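PDB 1GL4: nidogen-1, which is a sulfated basement-membrane glycoprotein that associates tightly with laminin and also binds collagen IV and perlecan, here represented by its G2 beta-barrel and an EGF-like domain. Local coordinates for residues I60-G63 / P68-F71; T74-Y79 / L164-E169; L103-I108 / G147-K152; G109-W114 / Q229-Q234. One frame throughout, in Å; residues are numbered along the deposited sequence.

How the contacts relate
From the N terminus, contact 1 comes first: it closes the short turn between strands 49-62 and 69-81, whose later part supplies 74-79 to contact 2. Contact 2 closes a long loop by bringing 164-169 near that strand, with strand 49-62 as their shared neighbour. Contact 3 closes the loop from 103-108 to 147-152 and nests inside it. Contact 4 closes a longer one, from 109-114 to 229-234, and crosses both contact 2 and contact 3 in chain order. Contacts 1 and 2 lie within the barrel wall, while contacts 3 and 4 pack helix 107-115 and the loop before it against the wall from inside. Side chains link them: Ile60 touches Leu149, and Ile112 touches Ser78.

Contact 1. Residues I60-G63 / P68-F71; sequences IFVG and PVVF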
loop_
_atom_site.group_PDB
_atom_site.type_symbol
_atom_site.label_atom_id
_atom_site.label_comp_id
_atom_site.label_asym_id
_atom_site.label_seq_id
_atom_site.Cartn_x
_atom_site.Cartn_y
_atom_site.Cartn_z
ATOM N N ILE A 60 -12.954 14.422 10.929
ATOM C CA ILE A 60 -12.089 14.072 12.049
ATOM C C ILE A 60 -11.827 15.140 13.106
ATOM O O ILE A 60 -11.362 16.238 12.795
ATOM C CB ILE A 60 -10.720 13.590 11.508
ATOM C CG1 ILE A 60 -10.932 12.377 10.594
ATOM C CG2 ILE A 60 -9.790 13.233 12.661
ATOM C CD1 ILE A 60 -9.706 11.941 9.844
ATOM N N PHE A 61 -12.107 14.796 14.360
ATOM C CA PHE A 61 -11.856 15.703 15.478
ATOM C C PHE A 61 -10.401 15.477 15.915
ATOM O O PHE A 61 -10.000 14.339 16.150
ATOM C CB PHE A 61 -12.779 15.390 16.666
ATOM C CG PHE A 61 -14.252 15.590 16.382
ATOM C CD1 PHE A 61 -14.993 14.613 15.725
ATOM C CD2 PHE A 61 -14.899 16.753 16.796
ATOM C CE1 PHE A 61 -16.364 14.787 15.484
ATOM C CE2 PHE A 61 -16.268 16.939 16.560
ATOM C CZ PHE A 61 -17.000 15.953 15.902
ATOM N N VAL A 62 -9.617 16.547 16.016
ATOM C CA VAL A 62 -8.218 16.434 16.434
ATOM C C VAL A 62 -8.041 16.851 17.896
ATOM O O VAL A 62 -8.532 17.904 18.320
ATOM C CB VAL A 62 -7.291 17.319 15.564
ATOM C CG1 VAL A 62 -5.844 17.188 16.039
ATOM C CG2 VAL A 62 -7.398 16.911 14.100
ATOM N N GLY A 63 -7.336 16.025 18.665
ATOM C CA GLY A 63 -7.107 16.332 20.067
ATOM C C GLY A 63 -8.396 16.513 20.853
ATOM O O GLY A 63 -9.215 15.598 20.928
ATOM N N PRO A 68 -14.884 19.386 14.003
ATOM C CA PRO A 68 -14.036 18.515 13.191
ATOM C C PRO A 68 -13.491 19.127 11.907
ATOM O O PRO A 68 -14.035 20.102 11.385
ATOM C CB PRO A 68 -14.959 17.340 12.906
ATOM C CG PRO A 68 -16.267 18.046 12.649
ATOM C CD PRO A 68 -16.312 19.105 13.764
ATOM N N VAL A 69 -12.398 18.553 11.416
ATOM C CA VAL A 69 -11.815 18.984 10.153
ATOM C C VAL A 69 -12.547 18.108 9.140
ATOM O O VAL A 69 -12.619 16.888 9.304
ATOM C CB VAL A 69 -10.304 18.688 10.085
ATOM C CG1 VAL A 69 -9.761 19.039 8.698
ATOM C CG2 VAL A 69 -9.573 19.486 11.163
ATOM N N VAL A 70 -13.101 18.729 8.109
ATOM C CA VAL A 70 -13.851 17.995 7.104
ATOM C C VAL A 70 -13.257 18.153 5.717
ATOM O O VAL A 70 -12.920 19.257 5.299
ATOM C CB VAL A 70 -15.326 18.476 7.061
ATOM C CG1 VAL A 70 -16.115 17.677 6.031
ATOM C CG2 VAL A 70 -15.957 18.332 8.438
ATOM N N PHE A 71 -13.106 17.042 5.010
ATOM C CA PHE A 71 -12.591 17.102 3.655
ATOM C C PHE A 71 -13.269 16.051 2.790
ATOM O O PHE A 71 -13.535 14.934 3.228
ATOM C CB PHE A 71 -11.063 16.956 3.636
ATOM C CG PHE A 71 -10.547 15.716 4.311
ATOM C CD1 PHE A 71 -10.438 14.519 3.613
ATOM C CD2 PHE A 71 -10.139 15.755 5.641
ATOM C CE1 PHE A 71 -9.927 13.376 4.227
ATOM C CE2 PHE A 71 -9.628 14.616 6.267
ATOM C CZ PHE A 71 -9.522 13.424 5.556
#
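Pro68 lies flat against Phe61, its CB standing 3.7 Å from the ring centroid and only 2° off the ring normal, a CH-pi contact centred on one face. The proline CD adds a second touch, 3.5 Å from Phe61 CE2. The two side chains run side by side in the same direction; with CG anti to its own carbonyl carbon (chi1 -64°), Phe61 brings its ring over Pro68 although its CB starts away from the other segment. Farther along the pair, Ile60 CD1 meets Phe71 CE2 obliquely at 4.5 Å, a loose apolar touch, while Val62 and Val69 approach through their CG2 methyls.

The polar edge is the backbone. Ile60 and Val69 form an antiparallel hydrogen-bonded pair: Ile60 N donates to Val69 O at 3.0 Å, and Val69 N returns a bond to Ile60 O at 2.9 Å. Both N-H groups point almost straight at their acceptors, but the second donor sits above the carbonyl plane of Ile60. This is the end of the beta hairpin formed by strands 49-62 and 69-81. Its chemistry implies a double fastening next to the turn, with reciprocal amide bonds fixing the register and a proline-phenylalanine CH-pi contact covering the adjoining position.

Contact 2. Residues T74-Y79 / L164-E169; sequences TDLHSY and LTISTE
Leu76 and Ile166 stand opposite each other with their CA atoms 8.3 Å apart, a separation too wide for direct strand pairing. The strands that carry them, 69-81 and 164-171, are each paired with strand 49-62, which runs between them, antiparallel to the first and parallel to the second; 74-79 and 164-169 therefore run in opposite senses on either side of it. Leu76 shares backbone hydrogen bonding with Gly54 of that strand, and Ile166 packs on its Val52. The contact thus spans one intervening strand of the barrel wall and is made by side chains alone.

Leu76 holds its CG anti to the backbone N (chi1 -177°) and spreads its two methyls over different partners. CD2 reaches CG2 of Ile166 at 4.0 Å, the apolar touch proper. CD1 stops 4.2 Å from OG1 of Thr168, a van der Waals approach to a hydroxyl whose polar partner is Gln153 OE1, on strand 149-156. In both pairs the side chains cross at about a right angle. On Ile166 the touching methyl is the branch lying between backbone N and carbonyl carbon.

Alternation along strand 69-81 turns the next residue, His77, away from 164-169; like Tyr79, it is involved in perlecan binding. The chemistry implies a division of labour within one strand: Leu76 contributes methyl packing inside the barrel, whereas His77 is held through ND1 by Asn53 OD1 of strand 49-62 and offers NE2 to a polar side chain of another protein chain.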
loop_
_atom_site.group_PDB
_atom_site.type_symbol
_atom_site.label_atom_id
_atom_site.label_comp_id
_atom_site.label_asym_id
_atom_site.label_seq_id
_atom_site.Cartn_x
_atom_site.Cartn_y
_atom_site.Cartn_z
ATOM N N THR A 74 -10.946 14.199 -1.811
ATOM C CA THR A 74 -9.490 14.095 -1.734
ATOM C C THR A 74 -9.103 12.840 -2.523
ATOM O O THR A 74 -9.809 11.830 -2.458
ATOM C CB THR A 74 -9.013 13.951 -0.274
ATOM O OG1 THR A 74 -9.248 15.179 0.425
ATOM C CG2 THR A 74 -7.520 13.620 -0.220
ATOM N N ASP A 75 -7.999 12.908 -3.268
ATOM C CA ASP A 75 -7.535 11.777 -4.081
ATOM C C ASP A 75 -6.579 10.811 -3.381
ATOM O O ASP A 75 -5.757 11.221 -2.561
ATOM C CB ASP A 75 -6.815 12.272 -5.339
ATOM C CG ASP A 75 -7.718 13.045 -6.273
ATOM O OD1 ASP A 75 -8.752 12.494 -6.700
ATOM O OD2 ASP A 75 -7.386 14.207 -6.588
ATOM N N LEU A 76 -6.690 9.529 -3.725
ATOM C CA LEU A 76 -5.791 8.500 -3.201
ATOM C C LEU A 76 -5.238 7.771 -4.423
ATOM O O LEU A 76 -6.002 7.327 -5.284
ATOM C CB LEU A 76 -6.529 7.505 -2.289
ATOM C CG LEU A 76 -5.645 6.428 -1.636
ATOM C CD1 LEU A 76 -6.319 5.893 -0.388
ATOM C CD2 LEU A 76 -5.362 5.292 -2.620
ATOM N N HIS A 77 -3.913 7.681 -4.514
ATOM C CA HIS A 77 -3.249 6.996 -5.618
ATOM C C HIS A 77 -2.201 6.051 -5.023
ATOM O O HIS A 77 -1.366 6.464 -4.216
ATOM C CB HIS A 77 -2.567 8.009 -6.542
ATOM C CG HIS A 77 -1.897 7.390 -7.728
ATOM N ND1 HIS A 77 -2.596 6.932 -8.825
ATOM C CD2 HIS A 77 -0.591 7.120 -7.975
ATOM C CE1 HIS A 77 -1.752 6.407 -9.695
ATOM N NE2 HIS A 77 -0.530 6.509 -9.203
ATOM N N SER A 78 -2.242 4.783 -5.417
ATOM C CA SER A 78 -1.298 3.810 -4.885
ATOM C C SER A 78 -0.640 3.019 -6.022
ATOM O O SER A 78 -1.280 2.729 -7.032
ATOM C CB SER A 78 -2.033 2.880 -3.915
ATOM O OG SER A 78 -1.136 2.089 -3.166
ATOM N N TYR A 79 0.636 2.678 -5.849
ATOM C CA TYR A 79 1.415 1.947 -6.855
ATOM C C TYR A 79 2.102 0.713 -6.236
ATOM O O TYR A 79 2.636 0.777 -5.116
ATOM C CB TYR A 79 2.483 2.892 -7.446
ATOM C CG TYR A 79 3.226 2.394 -8.678
ATOM C CD1 TYR A 79 2.781 2.717 -9.961
ATOM C CD2 TYR A 79 4.379 1.614 -8.561
ATOM C CE1 TYR A 79 3.465 2.279 -11.100
ATOM C CE2 TYR A 79 5.076 1.166 -9.698
ATOM C CZ TYR A 79 4.609 1.506 -10.960
ATOM O OH TYR A 79 5.280 1.087 -12.088
ATOM N N LEU A 164 -7.378 -0.404 -10.341
ATOM C CA LEU A 164 -8.007 -1.134 -9.242
ATOM C C LEU A 164 -8.753 0.013 -8.553
ATOM O O LEU A 164 -8.344 1.173 -8.683
ATOM C CB LEU A 164 -6.967 -1.738 -8.291
ATOM C CG LEU A 164 -6.355 -3.102 -8.658
ATOM C CD1 LEU A 164 -7.410 -4.182 -8.522
ATOM C CD2 LEU A 164 -5.796 -3.081 -10.071
ATOM N N THR A 165 -9.829 -0.284 -7.832
ATOM C CA THR A 165 -10.610 0.775 -7.195
ATOM C C THR A 165 -10.703 0.716 -5.673
ATOM O O THR A 165 -10.715 -0.366 -5.080
ATOM C CB THR A 165 -12.037 0.795 -7.766
ATOM O OG1 THR A 165 -12.619 -0.510 -7.633
ATOM C CG2 THR A 165 -12.013 1.190 -9.239
ATOM N N ILE A 166 -10.774 1.891 -5.047
ATOM C CA ILE A 166 -10.869 1.979 -3.591
ATOM C C ILE A 166 -11.493 3.296 -3.129
ATOM O O ILE A 166 -11.012 4.380 -3.461
ATOM C CB ILE A 166 -9.471 1.813 -2.929
ATOM C CG1 ILE A 166 -9.594 1.879 -1.400
ATOM C CG2 ILE A 166 -8.517 2.902 -3.426
ATOM C CD1 ILE A 166 -8.255 1.767 -0.662
ATOM N N SER A 167 -12.582 3.186 -2.373
ATOM C CA SER A 167 -13.293 4.341 -1.825
ATOM C C SER A 167 -13.046 4.357 -0.310
ATOM O O SER A 167 -13.256 3.344 0.359
ATOM C CB SER A 167 -14.791 4.207 -2.111
ATOM O OG SER A 167 -15.523 5.266 -1.522
ATOM N N THR A 168 -12.617 5.496 0.232
ATOM C CA THR A 168 -12.317 5.588 1.663
ATOM C C THR A 168 -13.144 6.615 2.436
ATOM O O THR A 168 -13.371 7.728 1.969
ATOM C CB THR A 168 -10.816 5.906 1.884
ATOM O OG1 THR A 168 -10.020 4.886 1.265
ATOM C CG2 THR A 168 -10.478 5.963 3.383
ATOM N N GLU A 169 -13.587 6.224 3.629
ATOM C CA GLU A 169 -14.374 7.098 4.496
ATOM C C GLU A 169 -13.802 7.007 5.922
ATOM O O GLU A 169 -13.646 5.911 6.458
ATOM C CB GLU A 169 -15.838 6.652 4.465
ATOM C CG GLU A 169 -16.803 7.582 5.163
ATOM C CD GLU A 169 -18.258 7.231 4.876
ATOM O OE1 GLU A 169 -19.146 7.973 5.350
ATOM O OE2 GLU A 169 -18.509 6.221 4.177
#

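Contact 3. Residues L103-I108 / G147-K152; sequences LPLAPI and GKLVLK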
loop_
_atom_site.group_PDB
_atom_site.type_symbol
_atom_site.label_atom_id
_atom_site.label_comp_id
_atom_site.label_asym_id
_atom_site.label_seq_id
_atom_site.Cartn_x
_atom_site.Cartn_y
_atom_site.Cartn_z
ATOM N N LEU A 103 -0.411 10.870 10.575
ATOM C CA LEU A 103 0.848 10.165 10.322
ATOM C C LEU A 103 0.960 8.739 10.859
ATOM O O LEU A 103 1.535 7.872 10.203
ATOM C CB LEU A 103 2.034 10.995 10.832
ATOM C CG LEU A 103 2.450 12.168 9.931
ATOM C CD1 LEU A 103 3.537 12.991 10.606
ATOM C CD2 LEU A 103 2.943 11.628 8.590
ATOM N N PRO A 104 0.423 8.471 12.060
ATOM C CA PRO A 104 0.527 7.107 12.590
ATOM C C PRO A 104 -0.371 6.088 11.884
ATOM O O PRO A 104 -0.182 4.883 12.036
ATOM C CB PRO A 104 0.117 7.268 14.060
ATOM C CG PRO A 104 0.370 8.724 14.352
ATOM C CD PRO A 104 -0.087 9.394 13.085
ATOM N N LEU A 105 -1.332 6.574 11.106
ATOM C CA LEU A 105 -2.299 5.701 10.436
ATOM C C LEU A 105 -1.881 5.044 9.121
ATOM O O LEU A 105 -2.652 5.020 8.158
ATOM C CB LEU A 105 -3.605 6.470 10.226
ATOM C CG LEU A 105 -4.118 7.200 11.474
ATOM C CD1 LEU A 105 -5.367 8.000 11.130
ATOM C CD2 LEU A 105 -4.410 6.194 12.572
ATOM N N ALA A 106 -0.678 4.484 9.093
ATOM C CA ALA A 106 -0.173 3.812 7.904
ATOM C C ALA A 106 -1.128 2.732 7.372
ATOM O O ALA A 106 -1.165 2.479 6.168
ATOM C CB ALA A 106 1.190 3.202 8.197
ATOM N N PRO A 107 -1.891 2.062 8.263
ATOM C CA PRO A 107 -2.824 1.023 7.808
ATOM C C PRO A 107 -3.869 1.506 6.797
ATOM O O PRO A 107 -4.569 0.695 6.186
ATOM C CB PRO A 107 -3.452 0.533 9.109
ATOM C CG PRO A 107 -2.314 0.647 10.073
ATOM C CD PRO A 107 -1.752 2.018 9.732
ATOM N N ILE A 108 -3.992 2.821 6.631
ATOM C CA ILE A 108 -4.928 3.355 5.648
ATOM C C ILE A 108 -4.438 2.855 4.289
ATOM O O ILE A 108 -5.229 2.442 3.443
ATOM C CB ILE A 108 -4.952 4.906 5.660
ATOM C CG1 ILE A 108 -5.755 5.405 6.863
ATOM C CG2 ILE A 108 -5.564 5.438 4.367
ATOM C CD1 ILE A 108 -5.744 6.923 7.014
ATOM N N GLY A 147 -12.488 8.510 22.728
ATOM C CA GLY A 147 -13.081 8.057 21.480
ATOM C C GLY A 147 -12.276 7.084 20.642
ATOM O O GLY A 147 -11.465 6.319 21.157
ATOM N N LYS A 148 -12.505 7.124 19.332
ATOM C CA LYS A 148 -11.813 6.242 18.402
ATOM C C LYS A 148 -12.021 6.723 16.974
ATOM O O LYS A 148 -12.833 7.614 16.717
ATOM C CB LYS A 148 -12.355 4.817 18.534
ATOM C CG LYS A 148 -13.839 4.686 18.196
ATOM C CD LYS A 148 -14.330 3.262 18.425
ATOM C CE LYS A 148 -15.819 3.124 18.127
ATOM N NZ LYS A 148 -16.302 1.734 18.412
ATOM N N LEU A 149 -11.275 6.144 16.043
ATOM C CA LEU A 149 -11.433 6.506 14.643
ATOM C C LEU A 149 -12.011 5.304 13.899
ATOM O O LEU A 149 -11.538 4.172 14.065
ATOM C CB LEU A 149 -10.090 6.891 14.017
ATOM C CG LEU A 149 -10.207 7.302 12.539
ATOM C CD1 LEU A 149 -10.934 8.644 12.431
ATOM C CD2 LEU A 149 -8.831 7.409 11.922
ATOM N N VAL A 150 -13.031 5.552 13.083
ATOM C CA VAL A 150 -13.670 4.498 12.306
ATOM C C VAL A 150 -13.357 4.666 10.824
ATOM O O VAL A 150 -13.475 5.760 10.276
ATOM C CB VAL A 150 -15.206 4.511 12.489
ATOM C CG1 VAL A 150 -15.852 3.509 11.544
ATOM C CG2 VAL A 150 -15.559 4.186 13.931
ATOM N N LEU A 151 -12.967 3.570 10.184
ATOM C CA LEU A 151 -12.630 3.578 8.765
ATOM C C LEU A 151 -13.469 2.577 7.981
ATOM O O LEU A 151 -13.701 1.456 8.442
ATOM C CB LEU A 151 -11.144 3.243 8.589
ATOM C CG LEU A 151 -10.604 2.955 7.181
ATOM C CD1 LEU A 151 -9.099 3.148 7.182
ATOM C CD2 LEU A 151 -10.956 1.539 6.740
ATOM N N LYS A 152 -13.939 2.991 6.807
ATOM C CA LYS A 152 -14.705 2.102 5.937
ATOM C C LYS A 152 -14.163 2.256 4.523
ATOM O O LYS A 152 -14.079 3.368 3.998
ATOM C CB LYS A 152 -16.199 2.433 5.952
ATOM C CG LYS A 152 -17.021 1.464 5.106
ATOM C CD LYS A 152 -18.518 1.610 5.348
ATOM C CE LYS A 152 -19.292 0.517 4.617
ATOM N NZ LYS A 152 -20.760 0.572 4.894
#
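Inside the G2 beta-barrel, the loop leading into helix 107-115 is packed against the inner face of strand 149-156, and two leucines of that strand, Leu149 and Leu151, receive it. Their intervening neighbour Val150 lies on the other side of the strand, as alternation requires. Leu105, the centre of an inverse gamma turn, presses CD1 to within 3.6 Å of CD2 of Leu149. Three residues on, at the start of helix 107-115, Ile108 meets Leu151, with their CA atoms 8.3 Å apart. The side chains cross obliquely, and each pair touches through one atom from each residue; the two segments together bury 128 Å².

The backbone helps to set this spacing, since Ile108 N donates to Leu105 O at 3.0 Å and ties the start of the helix back to the turn at Leu105. Other strands complete the surroundings: Tyr269 touches both Leu105 and Ile108, Phe142 and Trp227 pack on Leu105, and Ala138 lies on Leu151. All four contacting side chains are buried. Leu151 keeps its CG anti to the backbone N (chi1 170°), extending toward the helix until its CD1 rests 4.0 Å from Ile108 CG1, the methylene of the isoleucine.

Contact 4. Residues G109-W114 / Q229-Q234; sequences GGIIGW and QTITFQ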
loop_
_atom_site.group_PDB
_atom_site.type_symbol
_atom_site.label_atom_id
_atom_site.label_comp_id
_atom_site.label_asym_id
_atom_site.label_seq_id
_atom_site.Cartn_x
_atom_site.Cartn_y
_atom_site.Cartn_z
ATOM N N GLY A 109 -3.123 2.883 4.097
ATOM C CA GLY A 109 -2.540 2.406 2.858
ATOM C C GLY A 109 -2.100 0.960 3.016
ATOM O O GLY A 109 -1.986 0.221 2.039
ATOM N N GLY A 110 -1.866 0.557 4.262
ATOM C CA GLY A 110 -1.437 -0.801 4.550
ATOM C C GLY A 110 -2.321 -1.932 4.031
ATOM O O GLY A 110 -1.833 -3.044 3.820
ATOM N N ILE A 111 -3.611 -1.668 3.835
ATOM C CA ILE A 111 -4.517 -2.700 3.326
ATOM C C ILE A 111 -4.098 -3.068 1.901
ATOM O O ILE A 111 -4.280 -4.202 1.459
ATOM C CB ILE A 111 -5.997 -2.207 3.341
ATOM C CG1 ILE A 111 -6.939 -3.325 2.887
ATOM C CG2 ILE A 111 -6.153 -0.990 2.448
ATOM C CD1 ILE A 111 -7.016 -4.501 3.848
ATOM N N ILE A 112 -3.511 -2.113 1.185
ATOM C CA ILE A 112 -3.064 -2.370 -0.181
ATOM C C ILE A 112 -1.823 -3.274 -0.147
ATOM O O ILE A 112 -1.595 -4.068 -1.059
ATOM C CB ILE A 112 -2.758 -1.049 -0.915
ATOM C CG1 ILE A 112 -4.040 -0.208 -0.985
ATOM C CG2 ILE A 112 -2.230 -1.330 -2.314
ATOM C CD1 ILE A 112 -3.866 1.167 -1.588
ATOM N N GLY A 113 -1.035 -3.157 0.919
ATOM C CA GLY A 113 0.138 -4.003 1.068
ATOM C C GLY A 113 -0.319 -5.429 1.336
ATOM O O GLY A 113 0.298 -6.394 0.885
ATOM N N TRP A 114 -1.413 -5.560 2.081
ATOM C CA TRP A 114 -1.985 -6.868 2.396
ATOM C C TRP A 114 -2.485 -7.508 1.099
ATOM O O TRP A 114 -2.282 -8.698 0.859
ATOM C CB TRP A 114 -3.149 -6.708 3.388
ATOM C CG TRP A 114 -3.951 -7.967 3.607
ATOM C CD1 TRP A 114 -3.590 -9.052 4.352
ATOM C CD2 TRP A 114 -5.229 -8.277 3.036
ATOM N NE1 TRP A 114 -4.563 -10.025 4.282
ATOM C CE2 TRP A 114 -5.581 -9.575 3.480
ATOM C CE3 TRP A 114 -6.111 -7.587 2.191
ATOM C CZ2 TRP A 114 -6.777 -10.197 3.108
ATOM C CZ3 TRP A 114 -7.308 -8.208 1.819
ATOM C CH2 TRP A 114 -7.628 -9.499 2.278
ATOM N N GLN A 229 -10.015 -4.995 12.566
ATOM C CA GLN A 229 -10.634 -4.936 11.244
ATOM C C GLN A 229 -11.370 -6.199 10.782
ATOM O O GLN A 229 -11.032 -7.325 11.160
ATOM C CB GLN A 229 -9.582 -4.522 10.197
ATOM C CG GLN A 229 -8.455 -5.528 9.975
ATOM C CD GLN A 229 -7.257 -4.934 9.227
ATOM O OE1 GLN A 229 -7.412 -4.224 8.229
ATOM N NE2 GLN A 229 -6.052 -5.237 9.707
ATOM N N THR A 230 -12.397 -5.987 9.965
ATOM C CA THR A 230 -13.197 -7.077 9.422
ATOM C C THR A 230 -13.264 -6.889 7.910
ATOM O O THR A 230 -13.702 -5.850 7.416
ATOM C CB THR A 230 -14.608 -7.070 10.020
ATOM O OG1 THR A 230 -14.518 -7.325 11.428
ATOM C CG2 THR A 230 -15.480 -8.144 9.367
ATOM N N ILE A 231 -12.812 -7.906 7.192
ATOM C CA ILE A 231 -12.767 -7.888 5.737
ATOM C C ILE A 231 -13.770 -8.898 5.167
ATOM O O ILE A 231 -13.649 -10.096 5.405
ATOM C CB ILE A 231 -11.325 -8.215 5.274
ATOM C CG1 ILE A 231 -10.385 -7.098 5.755
ATOM C CG2 ILE A 231 -11.263 -8.374 3.752
ATOM C CD1 ILE A 231 -8.906 -7.397 5.590
ATOM N N THR A 232 -14.755 -8.403 4.417
ATOM C CA THR A 232 -15.793 -9.260 3.835
ATOM C C THR A 232 -15.757 -9.298 2.307
ATOM O O THR A 232 -15.472 -8.299 1.652
ATOM C CB THR A 232 -17.196 -8.813 4.290
ATOM O OG1 THR A 232 -17.373 -7.419 4.002
ATOM C CG2 THR A 232 -17.361 -9.042 5.788
ATOM N N PHE A 233 -16.068 -10.458 1.744
ATOM C CA PHE A 233 -16.025 -10.640 0.296
ATOM C C PHE A 233 -16.827 -11.871 -0.131
ATOM O O PHE A 233 -17.361 -12.594 0.712
ATOM C CB PHE A 233 -14.563 -10.796 -0.137
ATOM C CG PHE A 233 -13.807 -11.838 0.648
ATOM C CD1 PHE A 233 -13.722 -13.152 0.191
ATOM C CD2 PHE A 233 -13.197 -11.510 1.856
ATOM C CE1 PHE A 233 -13.041 -14.124 0.927
ATOM C CE2 PHE A 233 -12.512 -12.476 2.605
ATOM C CZ PHE A 233 -12.434 -13.783 2.142
ATOM N N GLN A 234 -16.906 -12.105 -1.438
ATOM C CA GLN A 234 -17.634 -13.252 -1.977
ATOM C C GLN A 234 -16.696 -14.279 -2.606
ATOM O O GLN A 234 -15.715 -13.916 -3.247
ATOM C CB GLN A 234 -18.640 -12.792 -3.040
ATOM C CG GLN A 234 -19.739 -11.886 -2.515
ATOM C CD GLN A 234 -20.705 -12.614 -1.600
ATOM O OE1 GLN A 234 -21.328 -13.604 -1.997
ATOM N NE2 GLN A 234 -20.839 -12.129 -0.372
#
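Apolar contacts centre on Ile231, which reaches from strand 221-232 toward two residues of helix 107-115. Its CD1 meets CD1 of Ile111 tip to tip at 3.9 Å. In Ile111, CG1 is anti to the backbone N (chi1 -177°), and a turn at chi2 (67°) aims CD1 at Ile231. The other branch of Ile231 is used too, with CG2 4.1 Å from CH2 of Trp114.

The aromatic interaction involves the same terminal methyl: Ile231 CD1 lies 4.1 Å from the centroid of the Trp114 six-membered ring, near its normal, a CH-pi contact over one face. Trp114 and Ile231 approach from opposite directions, and the indole is also stacked with the ring of Tyr192 on strand 182-195.

The polar neighbour is Gln229, itself buried. Its OE1 comes no nearer than 4.4 Å to Ile111 CD1, and its amide is engaged by other residues: NE2 is hydrogen-bonded to Ser201 OG, and OE1 accepts from Arg136 NE. This places a satisfied amide beside the hydrocarbon surface.

The short segment axes pass 12.7 Å apart at an angle of 51°, leaving long side chains to bridge the separation. A helix running through the barrel and packed against its wall is the arrangement the nidogen G2 domain shares with green fluorescent protein.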